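Local coordinates for protein F2 like fibronectin-binding protein (Streptococcus pneumoniae, PDB 5A0N), which probably serves as a surface adhesin that attaches the bacterium covalently to host molecules through an internal thioester, at residues A[38-43]-A[47-52]; A[23-28]-A[139-144]. One frame throughout, in Å; residues are numbered along the deposited sequence.

Interaction 1: residues A[38-43]-A[47-52]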
# COMPACT_ATOMS: atom_id res chain seq x y z
N ASN A 38 3.12 5.77 -5.16
CA ASN A 38 3.23 5.08 -3.88
C ASN A 38 2.02 5.23 -2.98
O ASN A 38 2.10 4.97 -1.78
CB ASN A 38 4.49 5.47 -3.15
CG ASN A 38 5.75 4.90 -3.76
OD1 ASN A 38 5.74 4.13 -4.71
ND2 ASN A 38 6.87 5.26 -3.18
N LEU A 39 0.89 5.65 -3.55
CA LEU A 39 -0.31 5.93 -2.76
C LEU A 39 -0.05 6.89 -1.61
O LEU A 39 -0.71 6.84 -0.59
CB LEU A 39 -1.04 4.65 -2.35
CG LEU A 39 -1.72 3.91 -3.50
CD1 LEU A 39 -1.85 2.40 -3.22
CD2 LEU A 39 -3.08 4.53 -3.85
N THR A 40 0.89 7.81 -1.83
CA THR A 40 1.12 8.85 -0.83
C THR A 40 -0.19 9.48 -0.41
O THR A 40 -1.03 9.80 -1.26
CB THR A 40 2.05 9.93 -1.41
OG1 THR A 40 3.30 9.32 -1.76
CG2 THR A 40 2.28 11.09 -0.48
N VAL A 41 -0.35 9.72 0.89
CA VAL A 41 -1.56 10.31 1.43
C VAL A 41 -1.20 11.72 1.91
O VAL A 41 -0.15 11.93 2.54
CB VAL A 41 -2.15 9.46 2.57
CG1 VAL A 41 -3.46 10.06 3.02
CG2 VAL A 41 -2.35 8.01 2.10
N ILE A 42 -2.08 12.67 1.58
CA ILE A 42 -1.90 14.08 1.88
C ILE A 42 -3.12 14.63 2.63
O ILE A 42 -4.23 14.16 2.47
CB ILE A 42 -1.60 14.89 0.60
CG1 ILE A 42 -2.79 14.85 -0.38
CG2 ILE A 42 -0.32 14.44 -0.07
CD1 ILE A 42 -2.66 15.86 -1.52
N THR A 43 -2.89 15.69 3.40
CA THR A 43 -3.96 16.39 4.06
C THR A 43 -4.84 17.09 3.02
O THR A 43 -4.35 17.60 2.00
CB THR A 43 -3.44 17.41 5.06
OG1 THR A 43 -2.69 18.39 4.33
CG2 THR A 43 -2.59 16.74 6.14
N HIS A 47 -2.32 19.92 1.86
CA HIS A 47 -1.69 19.02 0.88
C HIS A 47 -0.30 18.60 1.35
O HIS A 47 0.62 18.40 0.55
CB HIS A 47 -1.64 19.58 -0.55
CG HIS A 47 -2.97 20.02 -1.08
ND1 HIS A 47 -3.10 20.62 -2.31
CD2 HIS A 47 -4.22 19.92 -0.56
CE1 HIS A 47 -4.37 20.90 -2.52
NE2 HIS A 47 -5.07 20.49 -1.48
N GLU A 48 -0.14 18.54 2.68
CA GLU A 48 1.09 18.04 3.36
C GLU A 48 0.99 16.51 3.38
O GLU A 48 -0.07 15.98 3.72
CB GLU A 48 1.12 18.52 4.85
CG GLU A 48 1.50 19.98 5.12
CD GLU A 48 1.28 20.36 6.59
OE1 GLU A 48 1.63 19.55 7.48
OE2 GLU A 48 0.76 21.45 6.87
N ASN A 49 2.07 15.80 3.07
CA ASN A 49 1.96 14.36 3.28
C ASN A 49 1.64 14.07 4.72
O ASN A 49 2.24 14.61 5.64
CB ASN A 49 3.25 13.63 3.01
CG ASN A 49 3.62 13.58 1.58
OD1 ASN A 49 2.94 14.13 0.69
ND2 ASN A 49 4.72 12.88 1.33
N SER A 50 0.71 13.14 4.87
CA SER A 50 0.37 12.53 6.17
C SER A 50 1.06 11.18 6.31
O SER A 50 1.42 10.78 7.40
CB SER A 50 -1.13 12.40 6.33
OG SER A 50 -1.71 11.60 5.31
N ASP A 51 1.25 10.47 5.19
CA ASP A 51 1.98 9.19 5.15
C ASP A 51 2.65 9.12 3.79
O ASP A 51 2.04 9.39 2.76
CB ASP A 51 1.06 7.99 5.42
CG ASP A 51 0.78 7.82 6.89
OD1 ASP A 51 1.74 7.44 7.60
OD2 ASP A 51 -0.37 8.07 7.33
N ASN A 52 3.95 8.86 3.81
CA ASN A 52 4.73 8.93 2.56
C ASN A 52 4.31 7.89 1.55
O ASN A 52 4.55 8.08 0.36
CB ASN A 52 6.22 8.72 2.81
CG ASN A 52 6.90 9.89 3.50
OD1 ASN A 52 6.37 10.99 3.60
ND2 ASN A 52 8.13 9.65 3.92
O HOH W 1 6.83 7.36 -1.05

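Interaction 2: residues A[23-28]-A[139-144]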
# COMPACT_ATOMS: atom_id res chain seq x y z
N GLY A 23 -2.37 8.39 -5.46
CA GLY A 23 -2.66 7.24 -6.28
C GLY A 23 -1.52 6.29 -6.47
O GLY A 23 -0.41 6.51 -5.96
N GLN A 24 -1.78 5.24 -7.24
CA GLN A 24 -0.77 4.25 -7.57
C GLN A 24 -0.07 4.74 -8.85
O GLN A 24 0.89 5.52 -8.75
CB GLN A 24 -1.36 2.84 -7.66
CG GLN A 24 -0.25 1.81 -7.78
CD GLN A 24 -0.69 0.40 -8.02
OE1 GLN A 24 -1.83 0.14 -8.40
NE2 GLN A 24 0.23 -0.54 -7.76
N ILE A 25 -0.52 4.35 -10.05
CA ILE A 25 0.02 4.95 -11.26
C ILE A 25 -1.01 5.98 -11.72
O ILE A 25 -2.11 5.63 -12.14
CB ILE A 25 0.32 3.96 -12.39
CG1 ILE A 25 1.31 2.91 -11.92
CG2 ILE A 25 0.88 4.69 -13.62
CD1 ILE A 25 1.65 1.85 -12.95
N GLU A 26 -0.68 7.27 -11.50
CA GLU A 26 -1.62 8.35 -11.82
C GLU A 26 -0.83 9.57 -12.24
O GLU A 26 0.30 9.80 -11.83
CB GLU A 26 -2.50 8.75 -10.64
CG GLU A 26 -3.40 7.67 -10.05
CD GLU A 26 -4.54 7.24 -10.92
OE1 GLU A 26 -4.84 7.90 -11.93
OE2 GLU A 26 -5.19 6.24 -10.56
N LYS A 27 -1.47 10.40 -13.04
CA LYS A 27 -0.98 11.75 -13.32
C LYS A 27 -1.21 12.65 -12.12
O LYS A 27 -2.29 12.62 -11.51
CB LYS A 27 -1.72 12.31 -14.52
CG LYS A 27 -1.55 11.55 -15.81
CD LYS A 27 -2.34 12.20 -16.93
CE LYS A 27 -2.21 11.47 -18.24
NZ LYS A 27 -3.02 12.18 -19.29
N LEU A 28 -0.21 13.46 -11.78
CA LEU A 28 -0.45 14.60 -10.89
C LEU A 28 -1.09 15.75 -11.66
O LEU A 28 -1.89 16.49 -11.09
CB LEU A 28 0.79 15.07 -10.15
CG LEU A 28 1.04 14.38 -8.80
CD1 LEU A 28 1.26 12.89 -9.00
CD2 LEU A 28 2.22 15.03 -8.08
N PHE A 139 9.77 -1.42 -5.82
CA PHE A 139 9.53 -2.34 -4.69
C PHE A 139 8.14 -2.12 -4.10
O PHE A 139 7.50 -3.07 -3.68
CB PHE A 139 10.61 -2.19 -3.62
CG PHE A 139 10.61 -3.26 -2.55
CD1 PHE A 139 10.54 -4.61 -2.87
CD2 PHE A 139 10.73 -2.91 -1.21
CE1 PHE A 139 10.60 -5.58 -1.88
CE2 PHE A 139 10.79 -3.90 -0.23
CZ PHE A 139 10.72 -5.21 -0.58
N HIS A 140 7.69 -0.85 -4.05
CA HIS A 140 6.31 -0.61 -3.60
C HIS A 140 5.35 -1.45 -4.45
O HIS A 140 4.44 -2.10 -3.92
CB HIS A 140 5.96 0.88 -3.72
CG HIS A 140 4.59 1.19 -3.20
ND1 HIS A 140 3.45 0.97 -3.92
CD2 HIS A 140 4.20 1.70 -2.00
CE1 HIS A 140 2.41 1.33 -3.19
NE2 HIS A 140 2.83 1.77 -2.02
N GLN A 141 5.55 -1.44 -5.76
CA GLN A 141 4.61 -2.09 -6.65
C GLN A 141 4.57 -3.61 -6.40
O GLN A 141 3.49 -4.19 -6.39
CB GLN A 141 4.95 -1.78 -8.10
CG GLN A 141 3.95 -2.33 -9.09
CD GLN A 141 4.24 -1.96 -10.51
OE1 GLN A 141 5.40 -1.94 -10.92
NE2 GLN A 141 3.20 -1.57 -11.25
N VAL A 142 5.72 -4.27 -6.24
CA VAL A 142 5.66 -5.73 -5.98
C VAL A 142 5.09 -6.05 -4.61
O VAL A 142 4.33 -7.01 -4.47
CB VAL A 142 6.98 -6.49 -6.21
CG1 VAL A 142 7.27 -6.54 -7.69
CG2 VAL A 142 8.14 -5.91 -5.40
N ILE A 143 5.41 -5.25 -3.61
CA ILE A 143 4.77 -5.42 -2.30
C ILE A 143 3.25 -5.27 -2.44
O ILE A 143 2.48 -6.06 -1.86
CB ILE A 143 5.35 -4.44 -1.26
CG1 ILE A 143 6.80 -4.80 -0.93
CG2 ILE A 143 4.47 -4.38 -0.04
CD1 ILE A 143 6.97 -6.01 -0.01
N GLN A 144 2.80 -4.29 -3.21
CA GLN A 144 1.38 -4.07 -3.39
C GLN A 144 0.70 -5.29 -4.02
O GLN A 144 -0.39 -5.66 -3.61
CB GLN A 144 1.14 -2.82 -4.22
CG GLN A 144 -0.33 -2.55 -4.55
CD GLN A 144 -1.14 -2.17 -3.35
OE1 GLN A 144 -1.25 -0.98 -3.02
NE2 GLN A 144 -1.76 -3.16 -2.72

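Interaction 1: residues A[38-43]-A[47-52]
The carbonyl O of Val-41 gathers two backbone N-H groups from the partner segment: Ser-50 N binds it at 2.8 Å, approaching tilted 30° from the carbonyl plane, and Asp-51 N adds a weak bond at 3.3 Å. The hydroxyl of Ser-50 also leans on this oxygen, but Tyr-198 OH is its stronger partner. With OG between the backbone N and the carbonyl carbon (chi1 60°), Ser-50 brings it within 3.3 Å of Val-41 CG1, so this small side chain serves polar and apolar neighbours together. Val-41 N completes the pairing with a nearly straight bond to Asp-51 O (3.1 Å, 169°) that lies in the carbonyl plane. Two consecutive residues facing one make this a classic beta bulge, set in the antiparallel hairpin of strands 41-43 and 49-51. The corner at Ser-50 redirects the chain, and the carboxylate of Asp-51 meets Arg-196, Arg-215 and Tyr-198 on the neighbouring four-stranded sheet, partners that suit a buried acid. Towards the turn, Thr-43 N binds Glu-48 O at 2.9 Å, while Thr-43 OG1 accepts Glu-48 N at 3.0 Å and also bonds to Thr-46; a beta-branched residue with a hydroxyl fits both the strand and the turn. Ile-42 and Asn-49 form a non-hydrogen-bonded pair whose side chains diverge, and Ile-42 CD1 rests 4.0 Å from His-47 CB. At the other end, Thr-40 OG1 lies 2.8 Å from Asn-52 O, though Asn-37 O competes for its proton, and a water joins Asn-52 O to the amide ND2 of Asn-38.

Interaction 2: residues A[23-28]-A[139-144]
The amides of Gln-24 and Gln-144 are turned 72° against each other and do not stack: Gln-24 leads with its nitrogen, and NE2 comes 3.8 Å from the aliphatic CG of Gln-144. Gln-24 extends fully, with CG opposite its backbone N (chi1 -171°), and so spans a gap that leaves its CA 8.4 Å from the CA of Gln-141. Glutamine suits the place because a long arm ends in a donor, and that donor is used: NE2 bonds to Tyr-36 OH, which also bonds to ND1 of His-140 and so links the two segments indirectly. Gln-144 instead bends at chi2 (68°), offering CG to Gln-24 while its OE1 accepts the backbone N of Cys-56. Cys-56 is the chain's single cysteine and presumably supplies the sulfur of the internal thioester, so this helical glutamine appears to fix the backbone there. Beside this pair, Ile-25 CD1 crosses to Gln-141 NE2 at 4.1 Å, a loose van der Waals touch of a methyl on an amide nitrogen; Gln-141 OE1 is engaged by Gln-172. No hydrogen bond joins the two segments directly, and they bury just 152 Å² together. A MES molecule, probably from the crystallisation liquor, lies close to Gln-24. Strand 25-26 pairs with strand 35-36, and Tyr-36 of the latter packs between this edge and helix 132-152, which on another side sets Phe-139, Val-142 and Ile-143 against Ile-179 of helix 170-182.

In the fold
The segments follow one another as 23-28, 38-43, 47-52 and 139-144, so interaction 1 falls wholly between the two segments of interaction 2 along the chain. Their centres lie 13 Å apart, yet the two meet: Leu-39 N is within 2.9 Å of Gly-23 O, a probable hydrogen bond, and Leu-39 CD1 packs against Gln-144 OE1. Interaction 1 belongs to the three-stranded sheet 19-21, 41-43, 49-51; interaction 2 joins the small sheet 25-26, 35-36 to helix 132-152 of the helical insertion region. Asn-38 bonds to Ala-54 and Gln-144 to Cys-56, so both contacts appear to lie near the probable thioester site, where sheet and helical parts of the domain converge.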